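Local coordinates for molinate hydrolase (Gulosibacter molinativorax, PDB 4UB9), which hydrolyses the thiocarbamate herbicide molinate as a zinc-binding member of the amidohydrolase family, at residues L251-P256 with F346-G351; H282-E287 with M300-M305; T304-A309 with R352-N357; I311-I316 with D358-K363. One frame throughout, in Å; residues are numbered along the deposited sequence.

Contact 1. Residues L251-P256 with F346-G351; sequences LGFRAP and FADFSG
Phe253 lies against the short helical turn 347-350, with the backbone of Asp348 and Phe349 over the centre of one ring face, Phe349 N standing 4.1 Å above the plane. Its far edge points at the face of Phe346, making an offset edge-to-face pair with planes at 87° and centroids 6.0 Å apart. CZ of Phe253 also reaches CD2 of Phe349, 3.9 Å away. Closer to the backbone, CD1 of Phe253 touches CB of Asp348 at 3.4 Å; ring and side chain run past each other in opposite directions. CG of Phe253 sits anti to its own carbonyl carbon (chi1 -74°), which sends the ring out between Phe346 and Phe349. An alanine here is likely to open a gap beside the helical turn and take away the aromatic partner of Phe346. At the exposed margin Arg254, its chain bent at chi2 and chi3, brings NH1 to OD2 of Asp348 in a salt bridge; the carboxylate lies near the guanidinium plane. OD1 of the same aspartate pairs with Arg352, so the carboxylate links two arginines. Pro256 meets Arg214 of the second subunit. The side chain of Phe349 is about 6 Å from the bound zinc, and this aromatic cluster joins the loop after helix 248-251 to helical turn 347-350, whose Phe349 approaches the metal site of an amidohydrolase of the TIM-barrel clan.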
# COMPACT_ATOMS: atom_id res chain seq x y z
N LEU A 251 0.79 -14.08 2.55
CA LEU A 251 1.73 -14.49 3.56
C LEU A 251 2.89 -15.36 3.10
O LEU A 251 3.78 -15.68 3.88
CB LEU A 251 0.98 -15.28 4.66
CG LEU A 251 -0.07 -14.46 5.40
CD1 LEU A 251 -0.81 -15.36 6.37
CD2 LEU A 251 0.59 -13.31 6.14
N GLY A 252 2.88 -15.75 1.84
CA GLY A 252 3.93 -16.63 1.32
C GLY A 252 3.56 -18.09 1.56
O GLY A 252 2.44 -18.38 1.98
N PHE A 253 4.49 -18.98 1.27
CA PHE A 253 4.19 -20.41 1.17
C PHE A 253 4.53 -21.17 2.47
O PHE A 253 4.34 -22.36 2.53
CB PHE A 253 4.88 -21.03 -0.11
CG PHE A 253 4.22 -20.64 -1.40
CD1 PHE A 253 4.53 -19.44 -2.03
CD2 PHE A 253 3.20 -21.44 -1.96
CE1 PHE A 253 3.83 -19.03 -3.18
CE2 PHE A 253 2.52 -21.06 -3.13
CZ PHE A 253 2.83 -19.84 -3.74
N ARG A 254 5.01 -20.47 3.49
CA ARG A 254 5.63 -21.10 4.64
C ARG A 254 4.95 -20.78 5.95
O ARG A 254 5.56 -20.85 7.00
CB ARG A 254 7.10 -20.67 4.71
CG ARG A 254 7.99 -21.35 3.66
CD ARG A 254 8.75 -20.39 2.73
NE ARG A 254 10.18 -20.69 2.76
CZ ARG A 254 10.97 -20.90 1.71
NH1 ARG A 254 10.53 -20.82 0.47
NH2 ARG A 254 12.24 -21.17 1.90
N ALA A 255 3.69 -20.42 5.90
CA ALA A 255 2.94 -20.11 7.14
C ALA A 255 1.48 -20.58 7.04
O ALA A 255 0.57 -19.79 7.13
CB ALA A 255 2.97 -18.62 7.41
N PRO A 256 1.27 -21.87 6.81
CA PRO A 256 -0.07 -22.38 6.60
C PRO A 256 -0.88 -22.58 7.87
O PRO A 256 -0.36 -22.71 9.00
CB PRO A 256 0.20 -23.75 5.95
CG PRO A 256 1.43 -24.21 6.65
CD PRO A 256 2.28 -22.95 6.78
N PHE A 346 5.75 -16.61 -6.84
CA PHE A 346 5.26 -17.98 -6.94
C PHE A 346 6.32 -19.02 -7.27
O PHE A 346 6.02 -20.14 -7.65
CB PHE A 346 4.17 -18.06 -7.99
CG PHE A 346 2.86 -17.49 -7.55
CD1 PHE A 346 2.73 -16.72 -6.38
CD2 PHE A 346 1.73 -17.68 -8.35
CE1 PHE A 346 1.50 -16.18 -6.01
CE2 PHE A 346 0.51 -17.14 -7.99
CZ PHE A 346 0.40 -16.39 -6.81
N ALA A 347 7.58 -18.68 -7.06
CA ALA A 347 8.66 -19.64 -7.29
C ALA A 347 8.58 -20.84 -6.35
O ALA A 347 8.93 -21.96 -6.73
CB ALA A 347 10.00 -18.96 -7.09
N ASP A 348 8.09 -20.58 -5.15
CA ASP A 348 7.81 -21.59 -4.13
C ASP A 348 6.64 -22.53 -4.40
O ASP A 348 6.46 -23.51 -3.67
CB ASP A 348 7.53 -20.92 -2.79
CG ASP A 348 8.78 -20.66 -2.00
OD1 ASP A 348 9.87 -21.05 -2.46
OD2 ASP A 348 8.65 -20.04 -0.92
N PHE A 349 5.83 -22.20 -5.38
CA PHE A 349 4.62 -22.95 -5.70
C PHE A 349 5.01 -24.37 -6.08
O PHE A 349 4.55 -25.32 -5.46
CB PHE A 349 3.91 -22.22 -6.82
CG PHE A 349 2.48 -22.61 -7.06
CD1 PHE A 349 2.14 -23.89 -7.52
CD2 PHE A 349 1.47 -21.64 -6.98
CE1 PHE A 349 0.81 -24.22 -7.82
CE2 PHE A 349 0.13 -21.96 -7.26
CZ PHE A 349 -0.20 -23.25 -7.68
N SER A 350 5.93 -24.51 -7.02
CA SER A 350 6.40 -25.84 -7.52
C SER A 350 7.90 -26.07 -7.49
O SER A 350 8.37 -27.16 -7.82
CB SER A 350 5.97 -26.02 -8.94
OG SER A 350 4.58 -25.75 -9.05
N GLY A 351 8.63 -25.07 -7.03
CA GLY A 351 10.05 -25.16 -6.96
C GLY A 351 10.61 -25.65 -5.65
O GLY A 351 9.87 -26.00 -4.70

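Contact 2. Residues H282-E287 with M300-M305; sequences HTTSLE and MIHATM
The imidazoles of His282 and His302 meet obliquely, planes at 82° and centroids 4.8 Å apart, because both bind the same zinc ion. ND1 of His282 and NE2 of His302 are its ligands and stand 3.2 Å from each other. CE of Met305 lies over one face of the His302 ring, offset toward the rim, while Thr283 O and CE1 of His282 are at its edge. There ND1 of His302 donates a weak hydrogen bond to Thr283 O (3.2 Å), which may help set the rotation of the ring and leaves NE2 to the metal. NE2 of His282 bonds to Asp245 O; CG of that histidine, anti to the backbone N (chi1 156°), swings the ring toward His302 and the zinc. Two waters bridge the segments: one links OG1 of Thr283 to Ile301 O, the other bonds to the same hydroxyl at 2.6 Å and has the carbonyl oxygens of Ala303 and Met305 within bonding distance, more acceptors than it can serve at once. OG1 of Thr284, buried 4.0 Å from SD of Met305, has no polar partner in the model. His282 ends strand 279-282 and His302 follows the parallel neighbour 299-301, joined through helix 286-294 as a beta-alpha-beta unit, with strand 326-328 alongside.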
# COMPACT_ATOMS: atom_id res chain seq x y z
N HIS A 282 -7.99 -29.21 -0.73
CA HIS A 282 -6.95 -28.26 -1.02
C HIS A 282 -6.06 -28.26 0.21
O HIS A 282 -6.52 -28.02 1.30
CB HIS A 282 -7.59 -26.91 -1.28
CG HIS A 282 -6.70 -25.74 -1.05
ND1 HIS A 282 -6.01 -25.12 -2.05
CD2 HIS A 282 -6.41 -25.06 0.08
CE1 HIS A 282 -5.32 -24.12 -1.55
NE2 HIS A 282 -5.54 -24.06 -0.26
N THR A 283 -4.79 -28.56 0.03
CA THR A 283 -3.85 -28.64 1.16
C THR A 283 -2.55 -27.95 0.87
O THR A 283 -2.07 -27.97 -0.22
CB THR A 283 -3.59 -30.08 1.67
OG1 THR A 283 -2.95 -30.86 0.66
CG2 THR A 283 -4.86 -30.74 2.09
N THR A 284 -2.00 -27.32 1.89
CA THR A 284 -0.92 -26.40 1.73
C THR A 284 0.24 -26.71 2.67
O THR A 284 1.17 -25.96 2.77
CB THR A 284 -1.54 -24.98 1.82
OG1 THR A 284 -1.69 -24.47 0.51
CG2 THR A 284 -0.76 -24.04 2.62
N SER A 285 0.14 -27.83 3.36
CA SER A 285 1.11 -28.20 4.42
C SER A 285 1.17 -29.69 4.59
O SER A 285 0.28 -30.41 4.15
CB SER A 285 0.69 -27.61 5.79
OG SER A 285 -0.55 -28.15 6.20
N LEU A 286 2.21 -30.16 5.26
CA LEU A 286 2.37 -31.62 5.53
C LEU A 286 1.21 -32.15 6.38
O LEU A 286 0.66 -33.19 6.11
CB LEU A 286 3.65 -31.89 6.27
CG LEU A 286 4.93 -31.64 5.48
CD1 LEU A 286 6.19 -31.92 6.33
CD2 LEU A 286 4.95 -32.47 4.22
N GLU A 287 0.85 -31.40 7.40
CA GLU A 287 -0.25 -31.80 8.26
C GLU A 287 -1.58 -31.74 7.55
O GLU A 287 -2.46 -32.56 7.78
CB GLU A 287 -0.29 -30.95 9.53
CG GLU A 287 0.71 -31.44 10.57
CD GLU A 287 0.51 -32.93 10.93
OE1 GLU A 287 -0.56 -33.36 11.45
OE2 GLU A 287 1.41 -33.71 10.64
N MET A 300 -6.61 -35.35 -4.05
CA MET A 300 -5.91 -34.32 -3.30
C MET A 300 -5.19 -33.33 -4.24
O MET A 300 -4.16 -33.65 -4.85
CB MET A 300 -4.95 -35.00 -2.33
CG MET A 300 -5.73 -35.78 -1.29
SD MET A 300 -4.70 -36.73 -0.18
CE MET A 300 -4.11 -37.96 -1.34
N ILE A 301 -5.71 -32.12 -4.30
CA ILE A 301 -5.18 -31.08 -5.18
C ILE A 301 -3.87 -30.51 -4.64
O ILE A 301 -3.71 -30.26 -3.44
CB ILE A 301 -6.18 -29.98 -5.43
CG1 ILE A 301 -7.51 -30.56 -5.92
CG2 ILE A 301 -5.67 -28.97 -6.44
CD1 ILE A 301 -7.45 -31.28 -7.25
N HIS A 302 -2.92 -30.35 -5.55
CA HIS A 302 -1.52 -29.91 -5.27
C HIS A 302 -0.96 -30.50 -4.00
O HIS A 302 -0.54 -29.81 -3.09
CB HIS A 302 -1.27 -28.41 -5.44
CG HIS A 302 -2.24 -27.52 -4.75
ND1 HIS A 302 -2.34 -27.45 -3.38
CD2 HIS A 302 -3.08 -26.58 -5.24
CE1 HIS A 302 -3.26 -26.56 -3.05
NE2 HIS A 302 -3.72 -26.01 -4.16
N ALA A 303 -0.97 -31.82 -3.99
CA ALA A 303 -0.63 -32.59 -2.82
C ALA A 303 0.78 -32.31 -2.38
O ALA A 303 1.11 -32.40 -1.21
CB ALA A 303 -0.79 -34.06 -3.13
N THR A 304 1.63 -32.02 -3.34
CA THR A 304 3.06 -31.81 -3.05
C THR A 304 3.41 -30.40 -2.63
O THR A 304 4.58 -30.09 -2.37
CB THR A 304 3.93 -32.15 -4.29
OG1 THR A 304 3.35 -31.53 -5.45
CG2 THR A 304 3.96 -33.63 -4.47
N MET A 305 2.40 -29.52 -2.60
CA MET A 305 2.60 -28.18 -2.10
C MET A 305 2.49 -28.23 -0.57
O MET A 305 1.42 -28.26 -0.01
CB MET A 305 1.59 -27.23 -2.68
CG MET A 305 1.94 -25.79 -2.35
SD MET A 305 0.56 -24.71 -2.75
CE MET A 305 0.61 -24.75 -4.56
O HOH W 1 -4.91 -31.81 -1.11
O HOH W 2 -0.38 -30.59 0.40

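Contact 3. Residues T304-A309 with R352-N357; sequences TMTGQA and RVHHEN
NE2 of His354 accepts a hydrogen bond from Gln308 N at 2.9 Å, with the donor 19° out of the ring plane. The other ring nitrogen, ND1, bonds to Phe349 O, so the imidazole ties loop 304-309 to the helical turn just before its own helix. With CG anti to the carbonyl carbon, the ring of His354 slides between loop backbone and the Gln308 amide: CA of Met305 makes a CH-pi contact 3.9 Å from the centroid, over the face, and the amide covers the opposite face, its plane 35° from the ring's. One helical turn on, ND2 of Asn357 serves two acceptors, Thr304 O at 3.1 Å and, more weakly, OG1 of Thr306 at 3.0 Å. The bond to Thr304 O is fairly straight (160°), close to the amide plane. OG1 of Thr306 in turn donates to Ala309 O at 2.6 Å, holding the loop in its curl. CB of Thr304 packs on CB of Asn357, and its hydroxyl is held by Asp358. CG1 of Val353 meets C of Ala309 (3.5 Å). The first turns of helix 353-363 brace the loop that follows strand 299-301 and the zinc ligand His302, a beta-to-alpha loop consistent with a TIM-barrel amidohydrolase.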
# COMPACT_ATOMS: atom_id res chain seq x y z
N THR A 304 1.63 -32.02 -3.34
CA THR A 304 3.06 -31.81 -3.05
C THR A 304 3.41 -30.40 -2.63
O THR A 304 4.58 -30.09 -2.37
CB THR A 304 3.93 -32.15 -4.29
OG1 THR A 304 3.35 -31.53 -5.45
CG2 THR A 304 3.96 -33.63 -4.47
N MET A 305 2.40 -29.52 -2.60
CA MET A 305 2.60 -28.18 -2.10
C MET A 305 2.49 -28.23 -0.57
O MET A 305 1.42 -28.26 -0.01
CB MET A 305 1.59 -27.23 -2.68
CG MET A 305 1.94 -25.79 -2.35
SD MET A 305 0.56 -24.71 -2.75
CE MET A 305 0.61 -24.75 -4.56
N THR A 306 3.63 -28.26 0.10
CA THR A 306 3.67 -28.59 1.52
C THR A 306 4.48 -27.65 2.39
O THR A 306 5.23 -28.08 3.25
CB THR A 306 4.22 -30.02 1.74
OG1 THR A 306 5.55 -30.12 1.27
CG2 THR A 306 3.35 -31.00 1.02
N GLY A 307 4.32 -26.36 2.17
CA GLY A 307 4.94 -25.39 3.08
C GLY A 307 6.45 -25.35 2.98
O GLY A 307 7.15 -24.94 3.89
N GLN A 308 6.93 -25.85 1.85
CA GLN A 308 8.35 -26.01 1.56
C GLN A 308 9.05 -26.90 2.56
O GLN A 308 10.21 -26.76 2.79
CB GLN A 308 9.04 -24.67 1.47
CG GLN A 308 8.73 -23.95 0.17
CD GLN A 308 9.35 -24.60 -1.04
OE1 GLN A 308 8.74 -24.70 -2.11
NE2 GLN A 308 10.58 -25.03 -0.89
N ALA A 309 8.32 -27.86 3.09
CA ALA A 309 8.89 -28.88 3.96
C ALA A 309 8.74 -30.23 3.27
O ALA A 309 7.75 -30.48 2.61
CB ALA A 309 8.18 -28.87 5.30
N ARG A 352 11.94 -25.68 -5.62
CA ARG A 352 12.75 -26.10 -4.45
C ARG A 352 12.20 -27.44 -3.87
O ARG A 352 12.09 -28.43 -4.58
CB ARG A 352 12.84 -24.99 -3.37
CG ARG A 352 13.46 -23.66 -3.81
CD ARG A 352 12.43 -22.81 -4.56
NE ARG A 352 12.98 -21.60 -5.17
CZ ARG A 352 12.67 -20.34 -4.81
NH1 ARG A 352 11.80 -20.10 -3.84
NH2 ARG A 352 13.25 -19.31 -5.44
N VAL A 353 11.80 -27.43 -2.60
CA VAL A 353 11.35 -28.63 -1.91
C VAL A 353 10.12 -29.26 -2.53
O VAL A 353 9.97 -30.47 -2.51
CB VAL A 353 11.11 -28.35 -0.41
CG1 VAL A 353 10.48 -29.54 0.27
CG2 VAL A 353 12.45 -27.98 0.26
N HIS A 354 9.27 -28.45 -3.14
CA HIS A 354 8.09 -29.03 -3.78
C HIS A 354 8.42 -29.77 -5.05
O HIS A 354 7.71 -30.70 -5.47
CB HIS A 354 7.03 -27.98 -4.09
CG HIS A 354 6.53 -27.29 -2.87
ND1 HIS A 354 5.75 -26.16 -2.93
CD2 HIS A 354 6.78 -27.51 -1.56
CE1 HIS A 354 5.49 -25.74 -1.70
NE2 HIS A 354 6.11 -26.54 -0.86
N HIS A 355 9.50 -29.34 -5.68
CA HIS A 355 10.03 -30.03 -6.86
C HIS A 355 10.53 -31.40 -6.41
O HIS A 355 10.23 -32.41 -7.04
CB HIS A 355 11.15 -29.19 -7.52
CG HIS A 355 12.07 -29.98 -8.41
ND1 HIS A 355 11.76 -30.28 -9.73
CD2 HIS A 355 13.26 -30.56 -8.16
CE1 HIS A 355 12.73 -31.01 -10.26
NE2 HIS A 355 13.65 -31.19 -9.32
N GLU A 356 11.31 -31.41 -5.34
CA GLU A 356 11.85 -32.67 -4.77
C GLU A 356 10.77 -33.62 -4.30
O GLU A 356 10.91 -34.83 -4.40
CB GLU A 356 12.79 -32.38 -3.62
CG GLU A 356 14.11 -31.77 -4.09
CD GLU A 356 14.81 -30.94 -3.01
OE1 GLU A 356 14.43 -31.02 -1.83
OE2 GLU A 356 15.75 -30.19 -3.35
N ASN A 357 9.68 -33.06 -3.80
CA ASN A 357 8.50 -33.87 -3.43
C ASN A 357 7.95 -34.54 -4.67
O ASN A 357 7.65 -35.72 -4.65
CB ASN A 357 7.39 -33.00 -2.85
CG ASN A 357 7.67 -32.51 -1.43
OD1 ASN A 357 8.47 -33.09 -0.68
ND2 ASN A 357 6.94 -31.48 -1.02

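Contact 4. Residues I311-I316 with D358-K363; sequences IPEETI and DVRMIK
Helix 313-322 begins at Pro312, its N-cap residue, and faces the later part of helix 353-363; the nearest CA atoms, those of Ile316 and Met361, are 7.3 Å apart. Just before the first helix, Ile311 O points at Arg360, which takes it end-on with two nitrogens. NH1 bonds at 2.8 Å, in the carbonyl plane on a lone pair, and NH2 at 2.9 Å, nearly along the C=O axis; the oxygen lies within 4° of the guanidinium plane. A bend at chi3 (50°) turns the head of Arg360 onto this carbonyl. These helices follow successive strands of the amidohydrolase, consistent with the outer helical layer of a TIM barrel, the clan of its family. NH2 of Arg360 also forms a weak salt bridge to OE1 of Glu313 (3.4 Å), the carboxylate plane turned 64° from the guanidinium. CD1 of Ile316 lies over one guanidinium face, 3.5 Å from NH2. A methionine in place of Arg360 would probably leave the carbonyl of Ile311 without both its donors and Glu313 without this ionic partner. SD of Met361 touches CD1 of Ile311 at 4.2 Å and CG1 of Ile316, while Leu286 of helix 286-294 packs against Ile311.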
# COMPACT_ATOMS: atom_id res chain seq x y z
N ILE A 311 8.07 -34.03 2.22
CA ILE A 311 7.09 -35.01 2.59
C ILE A 311 7.79 -36.20 3.27
O ILE A 311 8.70 -36.75 2.72
CB ILE A 311 6.32 -35.52 1.38
CG1 ILE A 311 5.50 -34.39 0.78
CG2 ILE A 311 5.40 -36.65 1.81
CD1 ILE A 311 4.72 -34.80 -0.45
N PRO A 312 7.36 -36.57 4.48
CA PRO A 312 7.98 -37.71 5.15
C PRO A 312 7.63 -39.02 4.51
O PRO A 312 6.57 -39.19 3.87
CB PRO A 312 7.39 -37.68 6.56
CG PRO A 312 6.60 -36.40 6.66
CD PRO A 312 6.26 -36.00 5.26
N GLU A 313 8.52 -39.97 4.71
CA GLU A 313 8.40 -41.30 4.15
C GLU A 313 7.08 -41.94 4.55
O GLU A 313 6.39 -42.54 3.74
CB GLU A 313 9.61 -42.13 4.59
CG GLU A 313 10.03 -43.17 3.56
CD GLU A 313 10.20 -42.62 2.14
OE1 GLU A 313 11.04 -41.73 1.91
OE2 GLU A 313 9.51 -43.12 1.22
N GLU A 314 6.71 -41.77 5.80
CA GLU A 314 5.49 -42.36 6.35
C GLU A 314 4.24 -41.94 5.56
O GLU A 314 3.31 -42.72 5.37
CB GLU A 314 5.39 -41.93 7.83
CG GLU A 314 4.15 -42.43 8.53
CD GLU A 314 3.66 -41.63 9.74
OE1 GLU A 314 4.49 -41.42 10.66
OE2 GLU A 314 2.44 -41.27 9.79
N THR A 315 4.23 -40.70 5.10
CA THR A 315 3.12 -40.16 4.36
C THR A 315 3.07 -40.78 2.97
O THR A 315 2.00 -41.10 2.46
CB THR A 315 3.19 -38.64 4.21
OG1 THR A 315 3.25 -38.03 5.49
CG2 THR A 315 1.98 -38.09 3.48
N ILE A 316 4.23 -40.93 2.34
CA ILE A 316 4.25 -41.58 1.03
C ILE A 316 3.74 -42.99 1.18
O ILE A 316 2.95 -43.48 0.33
CB ILE A 316 5.64 -41.57 0.43
CG1 ILE A 316 5.96 -40.16 -0.09
CG2 ILE A 316 5.73 -42.56 -0.71
CD1 ILE A 316 7.40 -39.97 -0.53
N ASP A 358 7.82 -33.76 -5.73
CA ASP A 358 7.30 -34.28 -7.00
C ASP A 358 8.15 -35.47 -7.45
O ASP A 358 7.64 -36.51 -7.87
CB ASP A 358 7.28 -33.20 -8.08
CG ASP A 358 6.14 -32.19 -7.92
OD1 ASP A 358 5.14 -32.50 -7.22
OD2 ASP A 358 6.23 -31.07 -8.51
N VAL A 359 9.47 -35.30 -7.36
CA VAL A 359 10.40 -36.32 -7.81
C VAL A 359 10.22 -37.61 -7.02
O VAL A 359 10.18 -38.70 -7.59
CB VAL A 359 11.86 -35.84 -7.66
CG1 VAL A 359 12.83 -37.02 -7.85
CG2 VAL A 359 12.20 -34.78 -8.68
N ARG A 360 10.17 -37.47 -5.70
CA ARG A 360 10.04 -38.62 -4.80
C ARG A 360 8.68 -39.31 -4.95
O ARG A 360 8.58 -40.53 -4.86
CB ARG A 360 10.27 -38.23 -3.37
CG ARG A 360 11.72 -37.82 -3.14
CD ARG A 360 11.93 -37.20 -1.77
NE ARG A 360 11.35 -38.06 -0.74
CZ ARG A 360 10.63 -37.67 0.30
NH1 ARG A 360 10.34 -36.39 0.53
NH2 ARG A 360 10.18 -38.58 1.10
N MET A 361 7.65 -38.54 -5.26
CA MET A 361 6.36 -39.15 -5.47
C MET A 361 6.37 -40.03 -6.72
O MET A 361 5.75 -41.10 -6.77
CB MET A 361 5.29 -38.09 -5.60
CG MET A 361 5.13 -37.29 -4.33
SD MET A 361 3.90 -37.94 -3.18
CE MET A 361 2.39 -37.46 -4.05
N ILE A 362 6.97 -39.51 -7.76
CA ILE A 362 7.04 -40.20 -9.03
C ILE A 362 7.82 -41.49 -8.82
O ILE A 362 7.40 -42.55 -9.23
CB ILE A 362 7.74 -39.34 -10.09
CG1 ILE A 362 6.80 -38.26 -10.61
CG2 ILE A 362 8.25 -40.18 -11.28
CD1 ILE A 362 7.51 -37.04 -11.18
N LYS A 363 8.98 -41.34 -8.18
CA LYS A 363 9.90 -42.43 -7.93
C LYS A 363 9.28 -43.52 -7.09
O LYS A 363 9.45 -44.69 -7.36
CB LYS A 363 11.17 -41.91 -7.25
CG LYS A 363 12.19 -43.01 -6.93
CD LYS A 363 12.50 -43.88 -8.17
CE LYS A 363 12.58 -45.39 -7.89
NZ LYS A 363 13.99 -45.88 -7.85

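Overall arrangement
Going along the chain from the N terminus, residues 251-256 open the widest loop, which contact 1 closes at 346-351, about 90 residues later. Within it contact 2 closes a short beta-alpha-beta unit between strands 279-282 and 299-301, at the zinc, with 12 residues between its two segments. Contact 3 starts on the last residues of contact 2, sharing Thr304 and Met305, and reaches forward to 352-357; contact 4 follows from 311-316 to 358-363. Contacts 3 and 4 cross each other, and both cross contact 1, since helix 353-363 comes after helix 347-350. Together they tie the metal-binding strand ends to helices 313-322 and 353-363, with contacts 1, 2 and 3 also touching the second subunit.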